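Side-chain contacts in TRAP dicarboxylate transporter-DctP subunit (Rhodobacter sphaeroides, PDB 4PE3), which probably binds a small carboxylate solute in the periplasm and hands it to a TRAP membrane transporter, captured here as the ligand-free open form: residues Ser37-Gly42 / Glu47-Phe52; Val51-Val56 / Val64-Met69; Gly314-Val319 / Asp331-Tyr336; Lys307-Ala312 / Lys340-Glu345; Glu79-Ile84 / Ala100-Ala105. All coordinates share one frame; numbering follows the deposited sequence. Where two conformers were deposited one is given.

Interaction 1 of 5, residues Ser37-Gly42 / Glu47-Phe52; sequences SSDPAG and ELQHVF
S37 and Q49 face each other with their CA atoms 8.3 Å apart, where the loop that leaves strand 32-37 runs beside helix 44-59. The amide of Q49 leaves the helix to meet both S37 and D39. S37 OG donates to Q49 OE1 at 2.6 Å, in the carbonyl plane, on a lone pair. S37 OG sits opposite its own backbone N (chi1 -179°), and this turn directs the hydroxyl to the helix. The same oxygen accepts from D39 N at 2.9 Å, which makes an ST turn. It therefore ties the loop to itself and to the helix. The other arm of the amide, Q49 NE2, makes a weak bond to D39 OD2 at 3.2 Å. D39 and Q49 cross at about a right angle, and the carboxylate and amide planes are 31° apart. With an alanine here, Q49 OE1 and D39 N would probably lose their shared hydroxyl, and only the weak bond to D39 OD2 would be left to steady the amide. S37 also pairs by its backbone with M69 of strand 65-69. Q49 packs on I93 of strand 91-95, on L68 of strand 65-69 and on F270 of helix 257-291.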
# COMPACT_ATOMS: atom_id res chain seq x y z
N SER A 37 -12.21 7.24 7.70
CA SER A 37 -11.38 6.13 7.26
C SER A 37 -11.91 5.59 5.95
O SER A 37 -13.07 5.78 5.62
CB SER A 37 -11.45 5.04 8.33
OG SER A 37 -10.62 3.94 7.96
N SER A 38 -11.07 4.88 5.21
CA SER A 38 -11.55 4.05 4.10
C SER A 38 -12.01 2.65 4.55
O SER A 38 -12.51 1.87 3.75
CB SER A 38 -10.45 3.92 3.03
OG SER A 38 -9.28 3.41 3.62
N ASP A 39 -11.82 2.33 5.82
CA ASP A 39 -12.20 1.02 6.34
C ASP A 39 -13.46 1.11 7.19
O ASP A 39 -13.77 2.16 7.77
CB ASP A 39 -11.05 0.45 7.14
CG ASP A 39 -9.82 0.20 6.30
OD1 ASP A 39 -9.96 -0.44 5.25
OD2 ASP A 39 -8.73 0.65 6.66
N PRO A 40 -14.20 0.01 7.27
CA PRO A 40 -15.39 -0.03 8.11
C PRO A 40 -15.08 -0.38 9.56
O PRO A 40 -14.01 -0.93 9.85
CB PRO A 40 -16.21 -1.16 7.48
CG PRO A 40 -15.16 -2.11 6.96
CD PRO A 40 -14.04 -1.23 6.49
N ALA A 41 -16.03 -0.12 10.47
CA ALA A 41 -15.91 -0.63 11.83
C ALA A 41 -15.81 -2.14 11.77
O ALA A 41 -16.44 -2.77 10.93
CB ALA A 41 -17.12 -0.22 12.65
N GLY A 42 -14.99 -2.69 12.65
CA GLY A 42 -14.78 -4.12 12.69
C GLY A 42 -13.43 -4.48 12.09
O GLY A 42 -12.70 -5.31 12.64
N GLU A 47 -9.40 -0.64 13.34
CA GLU A 47 -9.01 -0.70 14.76
C GLU A 47 -7.61 -0.15 15.05
O GLU A 47 -7.40 0.55 16.05
CB GLU A 47 -9.15 -2.13 15.28
CG GLU A 47 -10.58 -2.54 15.47
CD GLU A 47 -11.25 -1.67 16.50
OE1 GLU A 47 -10.70 -1.51 17.61
OE2 GLU A 47 -12.28 -1.10 16.17
N LEU A 48 -6.67 -0.45 14.17
CA LEU A 48 -5.32 0.06 14.32
C LEU A 48 -5.29 1.58 14.18
O LEU A 48 -4.44 2.25 14.81
CB LEU A 48 -4.36 -0.61 13.31
CG LEU A 48 -3.91 -2.03 13.68
CD1 LEU A 48 -3.35 -2.81 12.47
CD2 LEU A 48 -2.89 -1.99 14.78
N GLN A 49 -6.20 2.12 13.39
CA GLN A 49 -6.25 3.57 13.20
C GLN A 49 -6.64 4.31 14.48
O GLN A 49 -6.35 5.50 14.62
CB GLN A 49 -7.18 3.92 12.04
CG GLN A 49 -6.59 3.52 10.71
CD GLN A 49 -7.60 3.46 9.60
OE1 GLN A 49 -8.72 3.94 9.74
NE2 GLN A 49 -7.23 2.84 8.50
N HIS A 50 -7.26 3.62 15.44
CA HIS A 50 -7.53 4.25 16.73
C HIS A 50 -6.21 4.74 17.37
O HIS A 50 -6.21 5.66 18.18
CB HIS A 50 -8.15 3.31 17.76
CG HIS A 50 -9.57 2.92 17.52
ND1 HIS A 50 -10.62 3.82 17.39
CD2 HIS A 50 -10.14 1.70 17.52
CE1 HIS A 50 -11.76 3.15 17.28
NE2 HIS A 50 -11.49 1.86 17.34
N VAL A 51 -5.09 4.08 17.06
CA VAL A 51 -3.79 4.49 17.61
C VAL A 51 -3.47 5.94 17.24
O VAL A 51 -2.96 6.68 18.06
CB VAL A 51 -2.67 3.53 17.20
CG1 VAL A 51 -1.32 4.00 17.71
CG2 VAL A 51 -2.97 2.13 17.74
N PHE A 52 -3.80 6.33 16.02
CA PHE A 52 -3.56 7.72 15.61
C PHE A 52 -4.36 8.66 16.49
O PHE A 52 -3.80 9.59 17.09
CB PHE A 52 -3.92 7.92 14.15
CG PHE A 52 -3.84 9.35 13.69
CD1 PHE A 52 -2.65 10.08 13.79
CD2 PHE A 52 -4.96 9.96 13.15
CE1 PHE A 52 -2.59 11.41 13.36
CE2 PHE A 52 -4.89 11.29 12.70
CZ PHE A 52 -3.72 12.00 12.81

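Interaction 2 of 5, residues Val51-Val56 / Val64-Met69; sequences VFADKV and VTIELM
A53 and I66 meet where helix 44-59 lies against strand 65-69. The axes of segments 51-56 and 65-69 approach to 6.9 Å and run nearly antiparallel, at 161°. The elements belong to a beta-alpha-beta unit made of strand 32-37, helix 44-59 and strand 65-69.

I66 is the central side chain. Its CB touches A53 CB at 3.6 Å. The small alanine probably allows this close approach. The branches of I66 divide the work. CG1, placed opposite the carbonyl carbon (chi1 -59°), goes to V56 and F52, while CG2 stays by A53. V56 and I66 cross at about a right angle, and V56 CB lies 3.8 Å from I66 CG1. The F52 side chain also crosses I66 at about a right angle. I66 CG1 meets the ring obliquely, 4.2 Å from F52 CE2. One face of that ring is covered by V56 CG2 of the same helix, near the rim. The other branch, V56 CG1, reaches V64 CG1 at 3.5 Å, tighter than usual for two methyl groups.

One water bridges the backbones. It donates to A53 O at 2.8 Å and accepts from I66 N at 2.8 Å. F33 and F35 of strand 32-37 pack on I66, and F270 of helix 257-291 packs on F52.

The side chains that meet are all apolar, which is consistent with the helix being held on the strand mainly by apolar packing. The bridging water satisfies two backbone groups beside this apolar patch.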
# COMPACT_ATOMS: atom_id res chain seq x y z
N VAL A 51 -5.09 4.08 17.06
CA VAL A 51 -3.79 4.49 17.61
C VAL A 51 -3.47 5.94 17.24
O VAL A 51 -2.96 6.68 18.06
CB VAL A 51 -2.67 3.53 17.20
CG1 VAL A 51 -1.32 4.00 17.71
CG2 VAL A 51 -2.97 2.13 17.74
N PHE A 52 -3.80 6.33 16.02
CA PHE A 52 -3.56 7.72 15.61
C PHE A 52 -4.36 8.66 16.49
O PHE A 52 -3.80 9.59 17.09
CB PHE A 52 -3.92 7.92 14.15
CG PHE A 52 -3.84 9.35 13.69
CD1 PHE A 52 -2.65 10.08 13.79
CD2 PHE A 52 -4.96 9.96 13.15
CE1 PHE A 52 -2.59 11.41 13.36
CE2 PHE A 52 -4.89 11.29 12.70
CZ PHE A 52 -3.72 12.00 12.81
N ALA A 53 -5.65 8.42 16.58
CA ALA A 53 -6.49 9.29 17.40
C ALA A 53 -6.02 9.32 18.85
O ALA A 53 -5.90 10.38 19.46
CB ALA A 53 -7.95 8.86 17.32
N ASP A 54 -5.73 8.15 19.41
CA ASP A 54 -5.35 8.05 20.82
C ASP A 54 -4.03 8.75 21.12
O ASP A 54 -3.87 9.39 22.18
CB ASP A 54 -5.29 6.57 21.26
CG ASP A 54 -6.67 5.93 21.34
OD1 ASP A 54 -7.66 6.68 21.45
OD2 ASP A 54 -6.77 4.69 21.31
N LYS A 55 -3.08 8.65 20.20
CA LYS A 55 -1.77 9.24 20.41
C LYS A 55 -1.80 10.75 20.21
O LYS A 55 -1.03 11.47 20.83
CB LYS A 55 -0.72 8.58 19.52
CG LYS A 55 -0.41 7.14 19.91
CD LYS A 55 0.12 7.07 21.34
CE LYS A 55 0.25 5.64 21.82
NZ LYS A 55 0.73 5.62 23.22
N VAL A 56 -2.69 11.23 19.34
CA VAL A 56 -2.85 12.68 19.19
C VAL A 56 -3.32 13.25 20.52
O VAL A 56 -2.77 14.22 21.02
CB VAL A 56 -3.82 13.05 18.05
CG1 VAL A 56 -4.19 14.53 18.10
CG2 VAL A 56 -3.23 12.69 16.69
N VAL A 64 -5.65 18.49 21.29
CA VAL A 64 -6.18 18.09 19.99
C VAL A 64 -6.76 16.70 20.14
O VAL A 64 -6.12 15.82 20.72
CB VAL A 64 -5.08 18.08 18.89
CG1 VAL A 64 -5.67 17.64 17.55
CG2 VAL A 64 -4.40 19.43 18.77
N THR A 65 -7.99 16.52 19.67
CA THR A 65 -8.64 15.22 19.65
C THR A 65 -9.03 14.89 18.22
O THR A 65 -9.29 15.79 17.40
CB THR A 65 -9.89 15.20 20.55
OG1 THR A 65 -10.88 16.09 20.03
CG2 THR A 65 -9.55 15.64 21.98
N ILE A 66 -9.04 13.59 17.91
CA ILE A 66 -9.40 13.10 16.59
C ILE A 66 -10.60 12.19 16.77
O ILE A 66 -10.57 11.28 17.59
CB ILE A 66 -8.28 12.23 15.98
CG1 ILE A 66 -6.97 13.02 15.85
CG2 ILE A 66 -8.69 11.65 14.63
CD1 ILE A 66 -7.05 14.23 14.94
N GLU A 67 -11.66 12.46 16.02
CA GLU A 67 -12.80 11.56 15.96
C GLU A 67 -12.69 10.72 14.70
O GLU A 67 -12.81 11.24 13.59
CB GLU A 67 -14.08 12.38 15.95
CG GLU A 67 -15.31 11.53 16.02
CD GLU A 67 -16.45 12.27 16.65
OE1 GLU A 67 -17.22 11.61 17.37
OE2 GLU A 67 -16.58 13.50 16.43
N LEU A 68 -12.48 9.41 14.86
CA LEU A 68 -12.30 8.50 13.74
C LEU A 68 -13.63 7.89 13.31
O LEU A 68 -14.30 7.23 14.11
CB LEU A 68 -11.31 7.40 14.15
CG LEU A 68 -11.01 6.31 13.12
CD1 LEU A 68 -10.17 6.88 11.98
CD2 LEU A 68 -10.32 5.11 13.80
N MSE A 69 -14.01 8.06 12.05
CA MSE A 69 -15.31 7.62 11.56
C MSE A 69 -15.14 6.60 10.45
O MSE A 69 -14.34 6.79 9.55
CB MSE A 69 -16.08 8.84 11.05
CG MSE A 69 -16.31 9.91 12.11
SE MSE A 69 -17.00 11.59 11.39
CE MSE A 69 -15.70 11.89 9.98
O HOH W 1 -8.16 11.92 19.93

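Interaction 3 of 5, residues Gly314-Val319 / Asp331-Tyr336; sequences GEWEKV and DTLVTY
D331 O is gripped twice by T335, through OG1 at 2.8 Å and through N at 3.0 Å. The two donors come from opposite faces of the carbonyl plane. This keeps the threonine hydroxyl on its own helix and satisfies it there. The contact joins two consecutive helices near the C-terminus, 302-320 and 324-339, linked by a short loop. It is buried and apolar, and W316 carries it from the first helix.

The indole of W316 projects toward the second helix. Its CG lies opposite the carbonyl carbon (chi1 -54°), and this turns the six-membered ring toward L333 and V334. L333 CD2 sits over one face of that ring. It is 4.0 Å from the ring centroid and 15° off the normal, a CH-pi contact. W316 and L333 cross at about a right angle, and of L333 it is CD2 that touches the ring. The polar end of the indole is served outside the pair, where W316 NE1 bonds to V113 O.

L333 also packs on P112 and W116, and L108 of helix 104-110 packs on W316. V334 meets the indole differently from L333: its CG2 lies at the ring edge, near the plane, 4.2 Å from W316 CE3.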
# COMPACT_ATOMS: atom_id res chain seq x y z
N GLY A 314 9.44 -0.33 -16.80
CA GLY A 314 8.94 -0.10 -18.14
C GLY A 314 7.46 0.25 -18.14
O GLY A 314 6.99 1.06 -18.94
N GLU A 315 6.71 -0.35 -17.23
CA GLU A 315 5.29 -0.04 -17.09
C GLU A 315 5.08 1.27 -16.33
O GLU A 315 4.20 2.04 -16.69
CB GLU A 315 4.51 -1.19 -16.46
CG GLU A 315 4.51 -2.42 -17.36
CD GLU A 315 3.87 -2.16 -18.72
OE1 GLU A 315 2.73 -1.65 -18.75
OE2 GLU A 315 4.49 -2.52 -19.75
N TRP A 316 5.88 1.53 -15.30
CA TRP A 316 5.79 2.84 -14.62
C TRP A 316 6.01 3.97 -15.63
O TRP A 316 5.35 5.00 -15.55
CB TRP A 316 6.82 3.00 -13.50
CG TRP A 316 6.85 1.94 -12.44
CD1 TRP A 316 5.88 1.03 -12.10
CD2 TRP A 316 7.97 1.65 -11.59
NE1 TRP A 316 6.32 0.23 -11.09
CE2 TRP A 316 7.61 0.58 -10.76
CE3 TRP A 316 9.25 2.21 -11.47
CZ2 TRP A 316 8.48 0.04 -9.82
CZ3 TRP A 316 10.12 1.68 -10.54
CH2 TRP A 316 9.73 0.60 -9.72
N GLU A 317 6.95 3.77 -16.57
CA GLU A 317 7.30 4.82 -17.52
C GLU A 317 6.14 5.13 -18.44
O GLU A 317 5.96 6.26 -18.85
CB GLU A 317 8.54 4.43 -18.33
CG GLU A 317 8.94 5.49 -19.36
CD GLU A 317 10.32 5.26 -19.96
OE1 GLU A 317 10.75 4.09 -20.04
OE2 GLU A 317 10.96 6.26 -20.34
N LYS A 318 5.34 4.12 -18.78
CA LYS A 318 4.16 4.37 -19.60
C LYS A 318 3.18 5.25 -18.85
O LYS A 318 2.57 6.14 -19.41
CB LYS A 318 3.48 3.07 -20.01
CG LYS A 318 4.33 2.24 -20.93
CD LYS A 318 3.73 0.87 -21.18
CE LYS A 318 4.67 0.00 -22.00
NZ LYS A 318 4.03 -1.31 -22.27
N VAL A 319 3.05 5.00 -17.55
CA VAL A 319 2.14 5.79 -16.74
C VAL A 319 2.71 7.21 -16.61
O VAL A 319 1.96 8.17 -16.62
CB VAL A 319 1.92 5.15 -15.36
CG1 VAL A 319 1.05 6.05 -14.49
CG2 VAL A 319 1.30 3.76 -15.52
N ASP A 331 10.08 10.05 -11.79
CA ASP A 331 11.47 10.50 -11.69
C ASP A 331 11.97 10.39 -10.27
O ASP A 331 13.09 9.92 -10.02
CB ASP A 331 11.63 11.95 -12.14
CG ASP A 331 11.45 12.13 -13.63
OD1 ASP A 331 11.52 11.14 -14.37
OD2 ASP A 331 11.24 13.28 -14.06
N THR A 332 11.13 10.79 -9.33
CA THR A 332 11.51 10.79 -7.93
C THR A 332 11.70 9.37 -7.40
O THR A 332 12.66 9.10 -6.67
CB THR A 332 10.46 11.57 -7.11
OG1 THR A 332 10.40 12.91 -7.62
CG2 THR A 332 10.81 11.63 -5.63
N LEU A 333 10.79 8.48 -7.79
CA LEU A 333 10.84 7.08 -7.39
C LEU A 333 12.07 6.38 -7.95
O LEU A 333 12.79 5.72 -7.23
CB LEU A 333 9.58 6.38 -7.87
CG LEU A 333 9.56 4.87 -7.61
CD1 LEU A 333 9.57 4.57 -6.12
CD2 LEU A 333 8.32 4.25 -8.24
N VAL A 334 12.32 6.57 -9.24
CA VAL A 334 13.44 5.89 -9.87
C VAL A 334 14.76 6.43 -9.34
O VAL A 334 15.70 5.65 -9.12
CB VAL A 334 13.37 6.02 -11.41
CG1 VAL A 334 14.68 5.58 -12.06
CG2 VAL A 334 12.20 5.20 -11.95
N THR A 335 14.85 7.73 -9.11
CA THR A 335 16.03 8.29 -8.47
C THR A 335 16.27 7.65 -7.11
O THR A 335 17.39 7.25 -6.81
CB THR A 335 15.91 9.83 -8.33
OG1 THR A 335 15.84 10.41 -9.63
CG2 THR A 335 17.12 10.40 -7.59
N TYR A 336 15.22 7.51 -6.31
CA TYR A 336 15.33 6.89 -4.99
C TYR A 336 15.82 5.43 -5.05
O TYR A 336 16.76 5.04 -4.35
CB TYR A 336 13.98 6.97 -4.26
CG TYR A 336 14.02 6.29 -2.91
CD1 TYR A 336 14.50 6.97 -1.79
CD2 TYR A 336 13.62 4.97 -2.76
CE1 TYR A 336 14.57 6.35 -0.58
CE2 TYR A 336 13.69 4.35 -1.54
CZ TYR A 336 14.17 5.04 -0.46
OH TYR A 336 14.23 4.43 0.76

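Interaction 4 of 5, residues Lys307-Ala312 / Lys340-Glu345; sequences KFRGIA and KGLMAE
R309 lays its guanidinium under L342, whose CB sits over one face, 3.7 Å above the plane and toward the rim. The R309 chain is extended from CG to NE, long enough to bring the guanidinium from helix 302-320 to the C-terminal tail. There R309 NH1 donates to L342 O at 2.8 Å. The bond is bent, with an N-H...O angle of 131°. The oxygen is tilted 35° out of the guanidinium plane. L342 CD2 lies near the far end of the group, 3.9 Å from R309 NH2.

Closer to the helix, R309 CB meets CG of the selenomethionine M343 at 3.8 Å, in one of two modelled conformers, and this packing is less certain. The tail starts at G341, where a Schellman motif ends helix 324-339. A second backbone oxygen, A115 O, accepts from R309 NE. Q121 of helix 119-128 packs on both R309 and L342.

The chemistry is that of an arginine serving loop carbonyls. One guanidinium joins two loop segments; the aliphatic stem of R309 packs on the selenomethionine, and the flat group lies against L342 CB. This ties L342 and M343, near the chain end, to helix 302-320.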
# COMPACT_ATOMS: atom_id res chain seq x y z
N LYS A 307 15.59 -7.22 -10.47
CA LYS A 307 15.16 -7.56 -11.82
C LYS A 307 13.66 -7.28 -11.99
O LYS A 307 13.23 -6.75 -13.02
CB LYS A 307 15.52 -9.02 -12.14
CG LYS A 307 16.99 -9.19 -12.52
CD LYS A 307 17.46 -10.64 -12.41
CE LYS A 307 16.59 -11.56 -13.20
NZ LYS A 307 17.10 -12.98 -13.10
N PHE A 308 12.86 -7.63 -11.00
CA PHE A 308 11.42 -7.36 -11.08
C PHE A 308 11.15 -5.85 -11.16
O PHE A 308 10.32 -5.41 -11.96
CB PHE A 308 10.65 -8.02 -9.94
CG PHE A 308 9.18 -8.04 -10.17
CD1 PHE A 308 8.60 -9.00 -10.98
CD2 PHE A 308 8.36 -7.08 -9.59
CE1 PHE A 308 7.22 -9.02 -11.20
CE2 PHE A 308 6.98 -7.09 -9.81
CZ PHE A 308 6.41 -8.05 -10.61
N ARG A 309 11.88 -5.06 -10.39
CA ARG A 309 11.76 -3.60 -10.51
C ARG A 309 12.02 -3.10 -11.91
O ARG A 309 11.35 -2.21 -12.41
CB ARG A 309 12.73 -2.86 -9.59
CG ARG A 309 12.43 -3.05 -8.15
CD ARG A 309 13.21 -2.08 -7.28
NE ARG A 309 12.90 -2.41 -5.90
CZ ARG A 309 13.51 -3.34 -5.18
NH1 ARG A 309 14.57 -3.99 -5.66
NH2 ARG A 309 13.08 -3.58 -3.94
N GLY A 310 13.02 -3.69 -12.56
CA GLY A 310 13.39 -3.26 -13.89
C GLY A 310 12.30 -3.56 -14.90
O GLY A 310 12.03 -2.77 -15.79
N ILE A 311 11.65 -4.70 -14.75
CA ILE A 311 10.54 -5.01 -15.64
C ILE A 311 9.40 -4.03 -15.36
O ILE A 311 8.80 -3.48 -16.27
CB ILE A 311 10.07 -6.46 -15.46
CG1 ILE A 311 11.09 -7.39 -16.11
CG2 ILE A 311 8.73 -6.67 -16.10
CD1 ILE A 311 11.53 -8.50 -15.23
N ALA A 312 9.10 -3.84 -14.08
CA ALA A 312 7.99 -2.98 -13.68
C ALA A 312 8.21 -1.54 -14.14
O ALA A 312 7.27 -0.85 -14.54
CB ALA A 312 7.83 -3.05 -12.18
N LYS A 340 19.38 3.92 -3.72
CA LYS A 340 19.43 2.93 -2.64
C LYS A 340 19.98 1.57 -3.10
O LYS A 340 20.04 0.63 -2.31
CB LYS A 340 18.05 2.74 -2.01
CG LYS A 340 17.55 3.93 -1.22
CD LYS A 340 18.70 4.60 -0.48
CE LYS A 340 18.21 5.46 0.68
NZ LYS A 340 17.79 4.59 1.81
N GLY A 341 20.36 1.48 -4.37
CA GLY A 341 20.89 0.23 -4.90
C GLY A 341 19.83 -0.83 -5.14
O GLY A 341 20.14 -2.02 -5.28
N LEU A 342 18.58 -0.40 -5.21
CA LEU A 342 17.46 -1.30 -5.39
C LEU A 342 17.15 -1.56 -6.86
O LEU A 342 16.47 -2.53 -7.20
CB LEU A 342 16.23 -0.70 -4.69
CG LEU A 342 16.34 -0.72 -3.16
CD1 LEU A 342 15.18 0.05 -2.51
CD2 LEU A 342 16.41 -2.14 -2.62
N MSE A 343 17.64 -0.70 -7.73
CA MSE A 343 17.40 -0.87 -9.16
C MSE A 343 18.66 -0.53 -9.92
O MSE A 343 19.44 0.32 -9.49
CB MSE A 343 16.28 0.06 -9.60
CG MSE A 343 15.42 -0.46 -10.72
SE MSE A 343 14.02 0.84 -10.92
CE MSE A 343 15.04 2.16 -11.88
N ALA A 344 18.85 -1.20 -11.05
CA ALA A 344 20.05 -1.05 -11.87
C ALA A 344 20.26 0.42 -12.17
O ALA A 344 19.33 1.10 -12.59
CB ALA A 344 19.95 -1.86 -13.17
N GLU A 345 21.48 0.89 -11.97
CA GLU A 345 21.79 2.31 -12.06
C GLU A 345 21.80 2.77 -13.51
O GLU A 345 22.13 2.02 -14.43
CB GLU A 345 23.13 2.61 -11.38
CG GLU A 345 23.50 4.09 -11.32
CD GLU A 345 23.04 4.77 -10.05
OE1 GLU A 345 22.52 4.09 -9.14
OE2 GLU A 345 23.20 6.01 -9.94
OXT GLU A 345 21.48 3.93 -13.79

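Interaction 5 of 5, residues Glu79-Ile84 / Ala100-Ala105; sequences ETPDAI and AGRDPA
R102 reaches P81 and D82 with a long, straight side chain. Its CG is opposite the carbonyl carbon (chi1 -59°), and the chain is extended from there to NE. The extended chain covers the distance between P81 and R102, whose CA atoms are 11.2 Å apart. The guanidinium ends at the first turn of helix 80-86. P81 lies over one face of it, with P81 CG 3.3 Å from R102 NH2 and P81 CB 3.6 Å from R102 NH1. The proline ring offers a compact apolar surface to the flat group.

D82 comes from the opposite direction. Its CG is also opposite the carbonyl carbon (chi1 -63°), which brings the carboxylate round to the arginine. The result is a long salt bridge, 3.8 Å from D82 OD1 to R102 NH2, with the two planes 25° apart. E79, at the N-cap position of the same helix and modelled in two conformers, probably adds a more distant opposite charge in the one given.

R102 also makes a cation-pi contact with Y142. Next to it, D103 caps helix 104-110: A105 N donates to D103 OD1 at 2.9 Å, on the anti lone pair. D103 OD1 also bonds to S323 OG.

A leucine in place of R102 is likely to leave D82 without its opposite charge and Y142 without its cation, and to uncover P81.

The contact joins the start of helix 80-86 to the loop before helix 104-110. Its chemistry is a long salt bridge beside close packing of the guanidinium on P81.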
# COMPACT_ATOMS: atom_id res chain seq x y z
N GLU A 79 -14.81 10.97 -2.21
CA GLU A 79 -15.08 12.40 -2.11
C GLU A 79 -14.59 12.99 -0.80
O GLU A 79 -14.91 14.13 -0.47
CB GLU A 79 -16.58 12.67 -2.27
CG GLU A 79 -17.16 12.20 -3.60
CD GLU A 79 -16.25 12.51 -4.79
OE1 GLU A 79 -15.77 13.65 -4.90
OE2 GLU A 79 -16.03 11.59 -5.61
N THR A 80 -13.79 12.24 -0.05
CA THR A 80 -13.26 12.79 1.17
C THR A 80 -12.42 14.06 0.94
O THR A 80 -12.48 14.97 1.76
CB THR A 80 -12.53 11.77 2.04
OG1 THR A 80 -11.57 11.04 1.26
CG2 THR A 80 -13.50 10.77 2.67
N PRO A 81 -11.66 14.15 -0.18
CA PRO A 81 -10.89 15.40 -0.33
C PRO A 81 -11.79 16.63 -0.40
O PRO A 81 -11.51 17.64 0.24
CB PRO A 81 -10.11 15.20 -1.65
CG PRO A 81 -10.01 13.71 -1.81
CD PRO A 81 -11.32 13.18 -1.24
N ASP A 82 -12.85 16.54 -1.18
CA ASP A 82 -13.83 17.61 -1.28
C ASP A 82 -14.40 17.97 0.10
O ASP A 82 -14.51 19.16 0.48
CB ASP A 82 -14.94 17.17 -2.24
CG ASP A 82 -14.42 16.94 -3.67
OD1 ASP A 82 -13.47 17.64 -4.07
OD2 ASP A 82 -14.96 16.07 -4.40
N ALA A 83 -14.79 16.95 0.86
CA ALA A 83 -15.44 17.15 2.15
C ALA A 83 -14.49 17.83 3.13
O ALA A 83 -14.91 18.64 3.96
CB ALA A 83 -15.91 15.82 2.70
N ILE A 84 -13.22 17.48 3.05
CA ILE A 84 -12.19 18.05 3.90
C ILE A 84 -12.02 19.54 3.62
O ILE A 84 -12.04 20.36 4.53
CB ILE A 84 -10.85 17.31 3.72
CG1 ILE A 84 -10.93 15.93 4.37
CG2 ILE A 84 -9.70 18.10 4.35
CD1 ILE A 84 -9.88 14.96 3.84
N ALA A 100 -6.95 8.00 -8.47
CA ALA A 100 -6.28 7.86 -9.75
C ALA A 100 -7.03 8.52 -10.90
O ALA A 100 -6.42 8.93 -11.89
CB ALA A 100 -6.05 6.38 -10.06
N GLY A 101 -8.34 8.65 -10.77
CA GLY A 101 -9.14 9.37 -11.75
C GLY A 101 -8.79 10.85 -11.86
O GLY A 101 -8.95 11.46 -12.92
N ARG A 102 -8.33 11.44 -10.76
CA ARG A 102 -7.95 12.85 -10.78
C ARG A 102 -6.67 13.09 -11.56
O ARG A 102 -6.54 14.10 -12.24
CB ARG A 102 -7.75 13.39 -9.36
CG ARG A 102 -8.98 13.26 -8.49
CD ARG A 102 -8.79 13.96 -7.16
NE ARG A 102 -9.98 13.80 -6.33
CZ ARG A 102 -10.41 14.67 -5.42
NH1 ARG A 102 -9.74 15.79 -5.19
NH2 ARG A 102 -11.51 14.40 -4.72
N ASP A 103 -5.72 12.17 -11.39
CA ASP A 103 -4.43 12.25 -12.06
C ASP A 103 -3.77 10.89 -11.96
O ASP A 103 -3.75 10.30 -10.88
CB ASP A 103 -3.54 13.30 -11.39
CG ASP A 103 -2.32 13.65 -12.23
OD1 ASP A 103 -1.46 12.78 -12.47
OD2 ASP A 103 -2.21 14.82 -12.65
N PRO A 104 -3.24 10.37 -13.08
CA PRO A 104 -2.63 9.04 -12.96
C PRO A 104 -1.49 8.97 -11.95
O PRO A 104 -1.11 7.88 -11.51
CB PRO A 104 -2.11 8.73 -14.37
CG PRO A 104 -2.59 9.85 -15.26
CD PRO A 104 -3.11 10.97 -14.42
N ALA A 105 -0.91 10.11 -11.59
CA ALA A 105 0.13 10.14 -10.57
C ALA A 105 -0.34 9.51 -9.26
O ALA A 105 0.45 8.93 -8.52
CB ALA A 105 0.58 11.57 -10.31

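How the interactions relate
Interactions 1 and 2 hold the same helix, 44-59, and share V51 and F52. Interaction 1 fixes its first half by polar bonds to a loop, partly buried. Interaction 2 seats its second half on strand 65-69 with buried apolar groups. Interactions 3 and 4 form a second pair on helix 302-320, on the other side of the chain's centre, about 31 to 38 Å from the first pair between centres. They touch through V334, W316 and M343. Interaction 3 is buried and apolar; interaction 4, nearer the chain end, relies on an arginine. Interaction 5 is also partly buried; it mixes proline packing with a long salt bridge, and meets interaction 3 where V319 packs on P104.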